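Local coordinates for cobalamin biosynthesis protein (Agrobacterium tumefaciens, PDB 3BY5) that probably takes part in cobalamin (vitamin B12) biosynthesis as a protein related to the C-terminal part of CbiG, its exact activity being unknown, at residues G20-A32 with E53-L65; E100-V114 with V120-D132. All coordinates share one frame; numbering follows the deposited sequence.

Contact 1 (Gly20-Ala32 with Glu53-Leu65) joins two helices on one side of a mixed beta-sheet, and contact 2 (Glu100-Val114 with Val120-Asp132) sets a helix on the opposite face, and an edge strand, against strand 123-129. Their centres lie about 17 Å apart, yet the two touch directly: Ala29 and Ile26 of the first helix rest on Val120, Val123 and Val125, with Ala29 CB 3.8 Å from Val123 CG1, while helix 98-107 packs on Ala126 and Ala128. Contact 2 also carries a sulfate ion, probably from the crystallisation liquor. Thr124, Ser97 and Ser99 bind it near the start of helix 98-107, where the positive end of the helix dipole may help to hold an anion.

Contact 1. Residues G20-A32 with E53-L65; sequences GAASDAIIAAVRA and EAGLAEAAKGLSL
Ile26, Ile27 and Val30 of helix 23-32 close on Gly55, Ala59 and Leu63 of helix 54-62 and the turn after it. These are successive helices of a beta-alpha-beta-alpha-beta run whose strands 11-17, 43-46 and 67-69 lie side by side in parallel. The axes of the segments 23-32 and 54-62 approach to 8.0 Å and cross at -54°.

Backbone contacts dominate where the helices begin. Gly55, lacking a side chain, lets the chains meet almost directly: its CA faces Ala21 O at 3.5 Å, while its own O receives the CA of Ser23 at 3.4 Å. Both are CA-H...O contacts, and no conventional hydrogen bond crosses between the segments. Ser23 turns its CB to the aliphatic root of Glu58.

Further along, aliphatic side chains carry the contact. The methyl CB of Ala59, small enough to fit between neighbouring isoleucines, lies 3.6 Å from Ile26 CB and 3.8 Å from Ile27 CG1. Ile26 CG2, anti to the backbone N, reaches Leu56 CD1 at about a right angle; these two also share Ile15 of the sheet beneath, so branched and long aliphatic chains suit this buried layer. Leu63 slides past Ile27 in the opposite direction, its CG 4.1 Å from Ile27 CG1. Its CD1 packs against Val30 CG2 at 4.0 Å, and Leu63 also touches Leu44 of strand 43-46.

A Schellman motif closes helix 54-62, with Ser64 at positive phi and Leu65 N bonded to Ala60 O. At the exposed margin, the other Leu63 branch, CD2, sits over the centre of the Arg31 guanidinium, 4.2 Å above its plane.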
loop_
_atom_site.group_PDB
_atom_site.type_symbol
_atom_site.label_atom_id
_atom_site.label_comp_id
_atom_site.label_asym_id
_atom_site.label_seq_id
_atom_site.Cartn_x
_atom_site.Cartn_y
_atom_site.Cartn_z
ATOM N N GLY A 20 14.640 -6.486 12.018
ATOM C CA GLY A 20 14.398 -7.668 12.829
ATOM C C GLY A 20 13.403 -7.352 13.922
ATOM O O GLY A 20 13.776 -7.175 15.085
ATOM N N ALA A 21 12.135 -7.255 13.535
ATOM C CA ALA A 21 11.044 -7.030 14.472
ATOM C C ALA A 21 9.992 -8.107 14.258
ATOM O O ALA A 21 9.591 -8.363 13.121
ATOM C CB ALA A 21 10.447 -5.647 14.275
ATOM N N ALA A 22 9.573 -8.747 15.347
ATOM C CA ALA A 22 8.554 -9.796 15.300
ATOM C C ALA A 22 7.194 -9.198 14.959
ATOM O O ALA A 22 6.896 -8.071 15.352
ATOM C CB ALA A 22 8.492 -10.543 16.627
ATOM N N SER A 23 6.384 -9.956 14.223
ATOM C CA SER A 23 5.061 -9.510 13.793
ATOM C C SER A 23 4.165 -9.162 14.974
ATOM O O SER A 23 3.402 -8.203 14.921
ATOM C CB SER A 23 4.392 -10.570 12.913
ATOM O OG SER A 23 4.072 -11.735 13.652
ATOM N N ASP A 24 4.295 -9.938 16.048
ATOM C CA ASP A 24 3.530 -9.736 17.279
ATOM C C ASP A 24 3.921 -8.467 18.049
ATOM O O ASP A 24 3.114 -7.935 18.808
ATOM C CB ASP A 24 3.624 -10.981 18.175
ATOM C CG ASP A 24 5.006 -11.617 18.152
ATOM O OD1 ASP A 24 5.920 -11.101 18.838
ATOM O OD2 ASP A 24 5.177 -12.636 17.442
ATOM N N ALA A 25 5.150 -7.991 17.847
ATOM C CA ALA A 25 5.597 -6.726 18.426
ATOM C C ALA A 25 4.921 -5.554 17.730
ATOM O O ALA A 25 4.491 -4.603 18.384
ATOM C CB ALA A 25 7.102 -6.594 18.337
ATOM N N ILE A 26 4.835 -5.638 16.404
ATOM C CA ILE A 26 4.132 -4.653 15.588
ATOM C C ILE A 26 2.648 -4.624 15.950
ATOM O O ILE A 26 2.078 -3.549 16.123
ATOM C CB ILE A 26 4.257 -4.955 14.070
ATOM C CG1 ILE A 26 5.653 -5.485 13.677
ATOM C CG2 ILE A 26 3.804 -3.766 13.232
ATOM C CD1 ILE A 26 6.775 -4.479 13.658
ATOM N N ILE A 27 2.042 -5.810 16.070
ATOM C CA ILE A 27 0.615 -5.959 16.396
ATOM C C ILE A 27 0.289 -5.331 17.749
ATOM O O ILE A 27 -0.659 -4.552 17.860
ATOM C CB ILE A 27 0.162 -7.446 16.356
ATOM C CG1 ILE A 27 0.139 -7.965 14.917
ATOM C CG2 ILE A 27 -1.227 -7.623 16.977
ATOM C CD1 ILE A 27 0.013 -9.470 14.799
ATOM N N ALA A 28 1.100 -5.659 18.754
ATOM C CA ALA A 28 1.000 -5.084 20.092
ATOM C C ALA A 28 1.079 -3.563 20.072
ATOM O O ALA A 28 0.298 -2.893 20.744
ATOM C CB ALA A 28 2.091 -5.646 20.980
ATOM N N ALA A 29 2.020 -3.037 19.289
ATOM C CA ALA A 29 2.236 -1.600 19.140
ATOM C C ALA A 29 1.051 -0.857 18.513
ATOM O O ALA A 29 0.759 0.278 18.893
ATOM C CB ALA A 29 3.493 -1.350 18.332
ATOM N N VAL A 30 0.389 -1.494 17.550
ATOM C CA VAL A 30 -0.757 -0.892 16.873
ATOM C C VAL A 30 -1.970 -0.882 17.805
ATOM O O VAL A 30 -2.628 0.140 17.951
ATOM C CB VAL A 30 -1.065 -1.590 15.514
ATOM C CG1 VAL A 30 -2.331 -1.026 14.871
ATOM C CG2 VAL A 30 0.099 -1.432 14.553
ATOM N N ARG A 31 -2.233 -2.006 18.467
ATOM C CA ARG A 31 -3.359 -2.100 19.399
ATOM C C ARG A 31 -3.198 -1.229 20.648
ATOM O O ARG A 31 -4.191 -0.750 21.198
ATOM C CB ARG A 31 -3.636 -3.551 19.796
ATOM C CG ARG A 31 -4.264 -4.398 18.698
ATOM C CD ARG A 31 -5.002 -5.585 19.295
ATOM N NE ARG A 31 -4.985 -6.754 18.414
ATOM C CZ ARG A 31 -5.895 -7.018 17.477
ATOM N NH1 ARG A 31 -6.920 -6.196 17.274
ATOM N NH2 ARG A 31 -5.777 -8.114 16.738
ATOM N N ALA A 32 -1.955 -1.025 21.082
ATOM C CA ALA A 32 -1.659 -0.113 22.188
ATOM C C ALA A 32 -1.897 1.338 21.784
ATOM O O ALA A 32 -2.392 2.123 22.583
ATOM C CB ALA A 32 -0.238 -0.304 22.694
ATOM N N GLU A 53 11.744 -7.248 6.549
ATOM C CA GLU A 53 10.543 -6.733 5.903
ATOM C C GLU A 53 9.342 -7.633 6.177
ATOM O O GLU A 53 8.198 -7.244 5.942
ATOM C CB GLU A 53 10.762 -6.595 4.395
ATOM C CG GLU A 53 10.653 -7.902 3.629
ATOM C CD GLU A 53 11.898 -8.757 3.755
ATOM O OE1 GLU A 53 12.621 -8.613 4.764
ATOM O OE2 GLU A 53 12.155 -9.574 2.845
ATOM N N ALA A 54 9.611 -8.834 6.676
ATOM C CA ALA A 54 8.587 -9.859 6.793
ATOM C C ALA A 54 7.707 -9.647 8.012
ATOM O O ALA A 54 6.520 -9.958 7.975
ATOM C CB ALA A 54 9.223 -11.238 6.828
ATOM N N GLY A 55 8.295 -9.105 9.079
ATOM C CA GLY A 55 7.586 -8.876 10.334
ATOM C C GLY A 55 6.419 -7.928 10.177
ATOM O O GLY A 55 5.342 -8.170 10.710
ATOM N N LEU A 56 6.637 -6.864 9.414
ATOM C CA LEU A 56 5.628 -5.841 9.172
ATOM C C LEU A 56 4.511 -6.323 8.245
ATOM O O LEU A 56 3.339 -5.990 8.449
ATOM C CB LEU A 56 6.302 -4.589 8.612
ATOM C CG LEU A 56 5.567 -3.272 8.351
ATOM C CD1 LEU A 56 4.476 -2.963 9.366
ATOM C CD2 LEU A 56 6.603 -2.167 8.351
ATOM N N ALA A 57 4.876 -7.108 7.237
ATOM C CA ALA A 57 3.908 -7.652 6.292
ATOM C C ALA A 57 3.029 -8.719 6.938
ATOM O O ALA A 57 1.844 -8.820 6.624
ATOM C CB ALA A 57 4.618 -8.203 5.072
ATOM N N GLU A 58 3.615 -9.499 7.846
ATOM C CA GLU A 58 2.888 -10.529 8.594
ATOM C C GLU A 58 1.938 -9.940 9.640
ATOM O O GLU A 58 0.926 -10.554 9.970
ATOM C CB GLU A 58 3.860 -11.508 9.269
ATOM C CG GLU A 58 4.517 -12.516 8.328
ATOM C CD GLU A 58 3.550 -13.571 7.812
ATOM O OE1 GLU A 58 3.179 -14.478 8.591
ATOM O OE2 GLU A 58 3.170 -13.496 6.622
ATOM N N ALA A 59 2.276 -8.757 10.155
ATOM C CA ALA A 59 1.478 -8.078 11.181
ATOM C C ALA A 59 0.229 -7.453 10.594
ATOM O O ALA A 59 -0.824 -7.451 11.230
ATOM C CB ALA A 59 2.293 -7.029 11.867
ATOM N N ALA A 60 0.364 -6.915 9.383
ATOM C CA ALA A 60 -0.764 -6.423 8.607
ATOM C C ALA A 60 -1.756 -7.547 8.315
ATOM O O ALA A 60 -2.959 -7.315 8.298
ATOM C CB ALA A 60 -0.277 -5.794 7.319
ATOM N N LYS A 61 -1.242 -8.760 8.100
ATOM C CA LYS A 61 -2.066 -9.947 7.873
ATOM C C LYS A 61 -2.783 -10.337 9.157
ATOM O O LYS A 61 -3.964 -10.688 9.133
ATOM C CB LYS A 61 -1.207 -11.109 7.356
ATOM C CG LYS A 61 -1.988 -12.341 6.900
ATOM C CD LYS A 61 -1.147 -13.254 6.008
ATOM C CE LYS A 61 -0.298 -14.251 6.807
ATOM N NZ LYS A 61 -1.095 -15.374 7.388
ATOM N N GLY A 62 -2.062 -10.253 10.271
ATOM C CA GLY A 62 -2.604 -10.534 11.597
ATOM C C GLY A 62 -3.643 -9.524 12.032
ATOM O O GLY A 62 -4.644 -9.886 12.642
ATOM N N LEU A 63 -3.412 -8.256 11.703
ATOM C CA LEU A 63 -4.375 -7.197 11.998
ATOM C C LEU A 63 -5.492 -7.127 10.951
ATOM O O LEU A 63 -6.455 -6.382 11.123
ATOM C CB LEU A 63 -3.675 -5.840 12.096
ATOM C CG LEU A 63 -2.721 -5.554 13.256
ATOM C CD1 LEU A 63 -1.760 -4.471 12.845
ATOM C CD2 LEU A 63 -3.454 -5.154 14.522
ATOM N N SER A 64 -5.346 -7.915 9.884
ATOM C CA SER A 64 -6.230 -7.915 8.709
ATOM C C SER A 64 -6.394 -6.517 8.079
ATOM O O SER A 64 -7.494 -6.114 7.687
ATOM C CB SER A 64 -7.572 -8.595 9.010
ATOM O OG SER A 64 -8.421 -7.752 9.759
ATOM N N LEU A 65 -5.273 -5.798 7.994
ATOM C CA LEU A 65 -5.208 -4.462 7.409
ATOM C C LEU A 65 -4.314 -4.474 6.177
ATOM O O LEU A 65 -3.423 -5.317 6.054
ATOM C CB LEU A 65 -4.658 -3.454 8.425
ATOM C CG LEU A 65 -5.424 -3.258 9.733
ATOM C CD1 LEU A 65 -4.640 -2.390 10.689
ATOM C CD2 LEU A 65 -6.804 -2.675 9.480
#

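Contact 2. Residues E100-V114 with V120-D132; sequences EAAALAAAGAGARLV and VGDVTVAIAMTSD. With SO4 (sulfate ion), chain B.
Glu100 opens the contact with its CG 3.9 Å from Ala126 CB, while its carboxylate turns elsewhere: OE1 accepts bonds from Ser97 N and His92 NE2. One turn on, Ala103 CB lies 4.0 Å from Ala128 CB, and Leu104 adds CD2 to the same methyl. Ala107 ends this row of alanines, whose small size lets helix 100-107 approach strand 123-129 to 7.6 Å between axes. Gly108, with positive phi, turns the chain out of the helix, and Gly110 O receives a weak bond from Ser131 OG.

Arg112 and Met129 form the hydrogen-bonded pair of an antiparallel hairpin, N to O at 3.0 Å both ways. The guanidinium then bends back over its partner: Met129, present as selenomethionine, sets its CB over one face, offset toward the rim, and NH2 bonds weakly to Thr130 O. Leu113 points CD2 at Ala128 beside the helix. Val114 N bonds to Ile127 O at 3.2 Å; Val114 CG2 meets Ile127 CG2 at 3.7 Å, while CG1 meets Met129 CB. Farther back on the strand, Thr124 OG1 donates to sulfate O3 at 3.1 Å. Within this contact, directional backbone bonds join the hairpin while apolar contacts seat the helix.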
loop_
_atom_site.group_PDB
_atom_site.type_symbol
_atom_site.label_atom_id
_atom_site.label_comp_id
_atom_site.label_asym_id
_atom_site.label_seq_id
_atom_site.Cartn_x
_atom_site.Cartn_y
_atom_site.Cartn_z
ATOM N N GLU A 100 5.770 9.360 10.217
ATOM C CA GLU A 100 4.762 10.409 10.123
ATOM C C GLU A 100 4.478 10.727 8.663
ATOM O O GLU A 100 3.324 10.800 8.255
ATOM C CB GLU A 100 5.205 11.665 10.880
ATOM C CG GLU A 100 5.081 11.557 12.397
ATOM C CD GLU A 100 5.780 12.686 13.150
ATOM O OE1 GLU A 100 6.608 13.394 12.544
ATOM O OE2 GLU A 100 5.513 12.862 14.361
ATOM N N ALA A 101 5.543 10.868 7.881
ATOM C CA ALA A 101 5.444 11.129 6.446
ATOM C C ALA A 101 4.839 9.966 5.653
ATOM O O ALA A 101 4.226 10.190 4.613
ATOM C CB ALA A 101 6.805 11.509 5.890
ATOM N N ALA A 102 5.021 8.737 6.145
ATOM C CA ALA A 102 4.422 7.534 5.540
ATOM C C ALA A 102 2.924 7.458 5.775
ATOM O O ALA A 102 2.173 7.154 4.855
ATOM C CB ALA A 102 5.102 6.280 6.047
ATOM N N ALA A 103 2.505 7.734 7.010
ATOM C CA ALA A 103 1.091 7.771 7.393
ATOM C C ALA A 103 0.339 8.876 6.668
ATOM O O ALA A 103 -0.795 8.670 6.255
ATOM C CB ALA A 103 0.943 7.945 8.888
ATOM N N LEU A 104 0.980 10.035 6.516
ATOM C CA LEU A 104 0.374 11.180 5.841
ATOM C C LEU A 104 0.280 10.969 4.344
ATOM O O LEU A 104 -0.673 11.425 3.720
ATOM C CB LEU A 104 1.147 12.465 6.132
ATOM C CG LEU A 104 0.985 13.109 7.514
ATOM C CD1 LEU A 104 1.865 14.342 7.622
ATOM C CD2 LEU A 104 -0.464 13.459 7.813
ATOM N N ALA A 105 1.264 10.275 3.773
ATOM C CA ALA A 105 1.260 9.971 2.342
ATOM C C ALA A 105 0.140 9.014 1.977
ATOM O O ALA A 105 -0.556 9.216 0.984
ATOM C CB ALA A 105 2.585 9.400 1.919
ATOM N N ALA A 106 -0.030 7.978 2.794
ATOM C CA ALA A 106 -1.064 6.978 2.575
ATOM C C ALA A 106 -2.454 7.531 2.851
ATOM O O ALA A 106 -3.415 7.131 2.203
ATOM C CB ALA A 106 -0.805 5.767 3.424
ATOM N N ALA A 107 -2.534 8.444 3.790
ATOM C CA ALA A 107 -3.746 9.126 4.128
ATOM C C ALA A 107 -4.179 10.059 3.063
ATOM O O ALA A 107 -5.319 10.137 2.748
ATOM C CB ALA A 107 -3.578 9.858 5.368
ATOM N N GLY A 108 -3.255 10.791 2.503
ATOM C CA GLY A 108 -3.573 11.538 1.330
ATOM C C GLY A 108 -3.832 12.944 1.702
ATOM O O GLY A 108 -3.355 13.408 2.688
ATOM N N ALA A 109 -4.592 13.634 0.890
ATOM C CA ALA A 109 -4.736 15.057 1.035
ATOM C C ALA A 109 -5.940 15.227 1.865
ATOM O O ALA A 109 -6.735 14.322 1.949
ATOM C CB ALA A 109 -4.947 15.656 -0.282
ATOM N N GLY A 110 -6.092 16.384 2.476
ATOM C CA GLY A 110 -5.232 16.813 3.546
ATOM C C GLY A 110 -5.440 16.074 4.839
ATOM O O GLY A 110 -6.262 16.418 5.640
ATOM N N ALA A 111 -4.650 15.057 5.049
ATOM C CA ALA A 111 -4.573 14.433 6.322
ATOM C C ALA A 111 -3.851 15.319 7.278
ATOM O O ALA A 111 -3.187 16.247 6.894
ATOM C CB ALA A 111 -3.873 13.166 6.185
ATOM N N ARG A 112 -3.974 14.987 8.540
ATOM C CA ARG A 112 -3.230 15.601 9.633
ATOM C C ARG A 112 -2.873 14.537 10.667
ATOM O O ARG A 112 -3.525 13.494 10.742
ATOM C CB ARG A 112 -4.025 16.762 10.254
ATOM C CG ARG A 112 -5.256 16.341 11.037
ATOM C CD ARG A 112 -6.482 17.168 10.687
ATOM N NE ARG A 112 -7.705 16.402 10.947
ATOM C CZ ARG A 112 -8.389 15.719 10.028
ATOM N NH1 ARG A 112 -7.999 15.708 8.757
ATOM N NH2 ARG A 112 -9.481 15.049 10.380
ATOM N N LEU A 113 -1.822 14.793 11.440
ATOM C CA LEU A 113 -1.451 13.922 12.546
ATOM C C LEU A 113 -2.304 14.268 13.749
ATOM O O LEU A 113 -2.413 15.435 14.111
ATOM C CB LEU A 113 0.022 14.098 12.895
ATOM C CG LEU A 113 1.064 13.715 11.848
ATOM C CD1 LEU A 113 2.405 14.231 12.299
ATOM C CD2 LEU A 113 1.107 12.206 11.615
ATOM N N VAL A 114 -2.904 13.255 14.366
ATOM C CA VAL A 114 -3.866 13.476 15.450
ATOM C C VAL A 114 -3.354 13.075 16.834
ATOM O O VAL A 114 -3.961 13.416 17.855
ATOM C CB VAL A 114 -5.216 12.774 15.172
ATOM C CG1 VAL A 114 -5.855 13.336 13.913
ATOM C CG2 VAL A 114 -5.041 11.265 15.065
ATOM N N VAL A 120 6.328 1.866 21.042
ATOM C CA VAL A 120 5.948 0.756 21.923
ATOM C C VAL A 120 6.935 -0.385 21.712
ATOM O O VAL A 120 6.877 -1.079 20.697
ATOM C CB VAL A 120 4.518 0.228 21.636
ATOM C CG1 VAL A 120 4.103 -0.777 22.695
ATOM C CG2 VAL A 120 3.504 1.352 21.561
ATOM N N GLY A 121 7.828 -0.592 22.674
ATOM C CA GLY A 121 8.997 -1.443 22.454
ATOM C C GLY A 121 9.935 -0.641 21.573
ATOM O O GLY A 121 10.266 0.499 21.900
ATOM N N ASP A 122 10.353 -1.214 20.450
ATOM C CA ASP A 122 11.051 -0.428 19.424
ATOM C C ASP A 122 10.310 -0.453 18.079
ATOM O O ASP A 122 10.905 -0.614 17.009
ATOM C CB ASP A 122 12.538 -0.802 19.307
ATOM C CG ASP A 122 12.796 -2.274 19.541
ATOM O OD1 ASP A 122 13.601 -2.601 20.439
ATOM O OD2 ASP A 122 12.189 -3.103 18.831
ATOM N N VAL A 123 8.992 -0.291 18.171
ATOM C CA VAL A 123 8.128 -0.084 17.021
ATOM C C VAL A 123 7.507 1.305 17.162
ATOM O O VAL A 123 6.845 1.597 18.158
ATOM C CB VAL A 123 7.011 -1.163 16.924
ATOM C CG1 VAL A 123 6.158 -0.954 15.683
ATOM C CG2 VAL A 123 7.599 -2.563 16.906
ATOM N N THR A 124 7.746 2.157 16.170
ATOM C CA THR A 124 7.179 3.502 16.129
ATOM C C THR A 124 5.840 3.495 15.405
ATOM O O THR A 124 5.697 2.876 14.355
ATOM C CB THR A 124 8.129 4.493 15.441
ATOM O OG1 THR A 124 9.444 4.335 15.983
ATOM C CG2 THR A 124 7.676 5.931 15.655
ATOM N N VAL A 125 4.858 4.173 15.991
ATOM C CA VAL A 125 3.524 4.268 15.427
ATOM C C VAL A 125 3.118 5.732 15.338
ATOM O O VAL A 125 3.097 6.435 16.351
ATOM C CB VAL A 125 2.487 3.512 16.286
ATOM C CG1 VAL A 125 1.143 3.448 15.569
ATOM C CG2 VAL A 125 2.978 2.101 16.632
ATOM N N ALA A 126 2.812 6.180 14.120
ATOM C CA ALA A 126 2.273 7.520 13.869
ATOM C C ALA A 126 0.849 7.409 13.351
ATOM O O ALA A 126 0.604 6.694 12.392
ATOM C CB ALA A 126 3.125 8.252 12.861
ATOM N N ILE A 127 -0.088 8.114 13.972
ATOM C CA ILE A 127 -1.480 8.056 13.520
ATOM C C ILE A 127 -1.894 9.331 12.787
ATOM O O ILE A 127 -1.753 10.434 13.311
ATOM C CB ILE A 127 -2.475 7.700 14.674
ATOM C CG1 ILE A 127 -2.239 6.272 15.170
ATOM C CG2 ILE A 127 -3.932 7.798 14.218
ATOM C CD1 ILE A 127 -1.434 6.187 16.436
ATOM N N ALA A 128 -2.386 9.157 11.561
ATOM C CA ALA A 128 -2.953 10.253 10.783
ATOM C C ALA A 128 -4.422 9.999 10.471
ATOM O O ALA A 128 -4.835 8.857 10.309
ATOM C CB ALA A 128 -2.171 10.455 9.503
HETATM N N MSE A 129 -5.204 11.075 10.405
HETATM C CA MSE A 129 -6.592 11.018 9.943
HETATM C C MSE A 129 -6.785 11.945 8.759
HETATM O O MSE A 129 -6.181 13.015 8.702
HETATM C CB MSE A 129 -7.557 11.407 11.056
HETATM C CG MSE A 129 -8.252 10.237 11.700
HETATM SE SE MSE A 129 -8.545 10.523 13.600
HETATM C CE MSE A 129 -9.582 8.927 14.033
ATOM N N THR A 130 -7.632 11.537 7.822
ATOM C CA THR A 130 -7.847 12.308 6.602
ATOM C C THR A 130 -9.122 13.148 6.682
ATOM O O THR A 130 -9.894 13.014 7.632
ATOM C CB THR A 130 -7.840 11.400 5.350
ATOM O OG1 THR A 130 -7.707 12.208 4.174
ATOM C CG2 THR A 130 -9.106 10.560 5.265
ATOM N N SER A 131 -9.316 14.009 5.679
ATOM C CA SER A 131 -10.453 14.941 5.595
ATOM C C SER A 131 -11.834 14.303 5.809
ATOM O O SER A 131 -12.669 14.862 6.522
ATOM C CB SER A 131 -10.430 15.688 4.254
ATOM O OG SER A 131 -9.202 16.369 4.064
ATOM N N ASP A 132 -12.062 13.143 5.194
ATOM C CA ASP A 132 -13.310 12.393 5.376
ATOM C C ASP A 132 -13.169 11.296 6.434
ATOM O O ASP A 132 -13.347 11.539 7.631
ATOM C CB ASP A 132 -13.806 11.803 4.045
ATOM C CG ASP A 132 -12.804 10.845 3.409
ATOM O OD1 ASP A 132 -13.060 9.620 3.420
ATOM O OD2 ASP A 132 -11.765 11.316 2.898
HETATM S S SO4 B . 10.402 7.262 12.977
HETATM O O1 SO4 B . 10.363 6.367 11.825
HETATM O O2 SO4 B . 9.087 7.847 13.203
HETATM O O3 SO4 B . 10.798 6.515 14.164
HETATM O O4 SO4 B . 11.369 8.327 12.731
#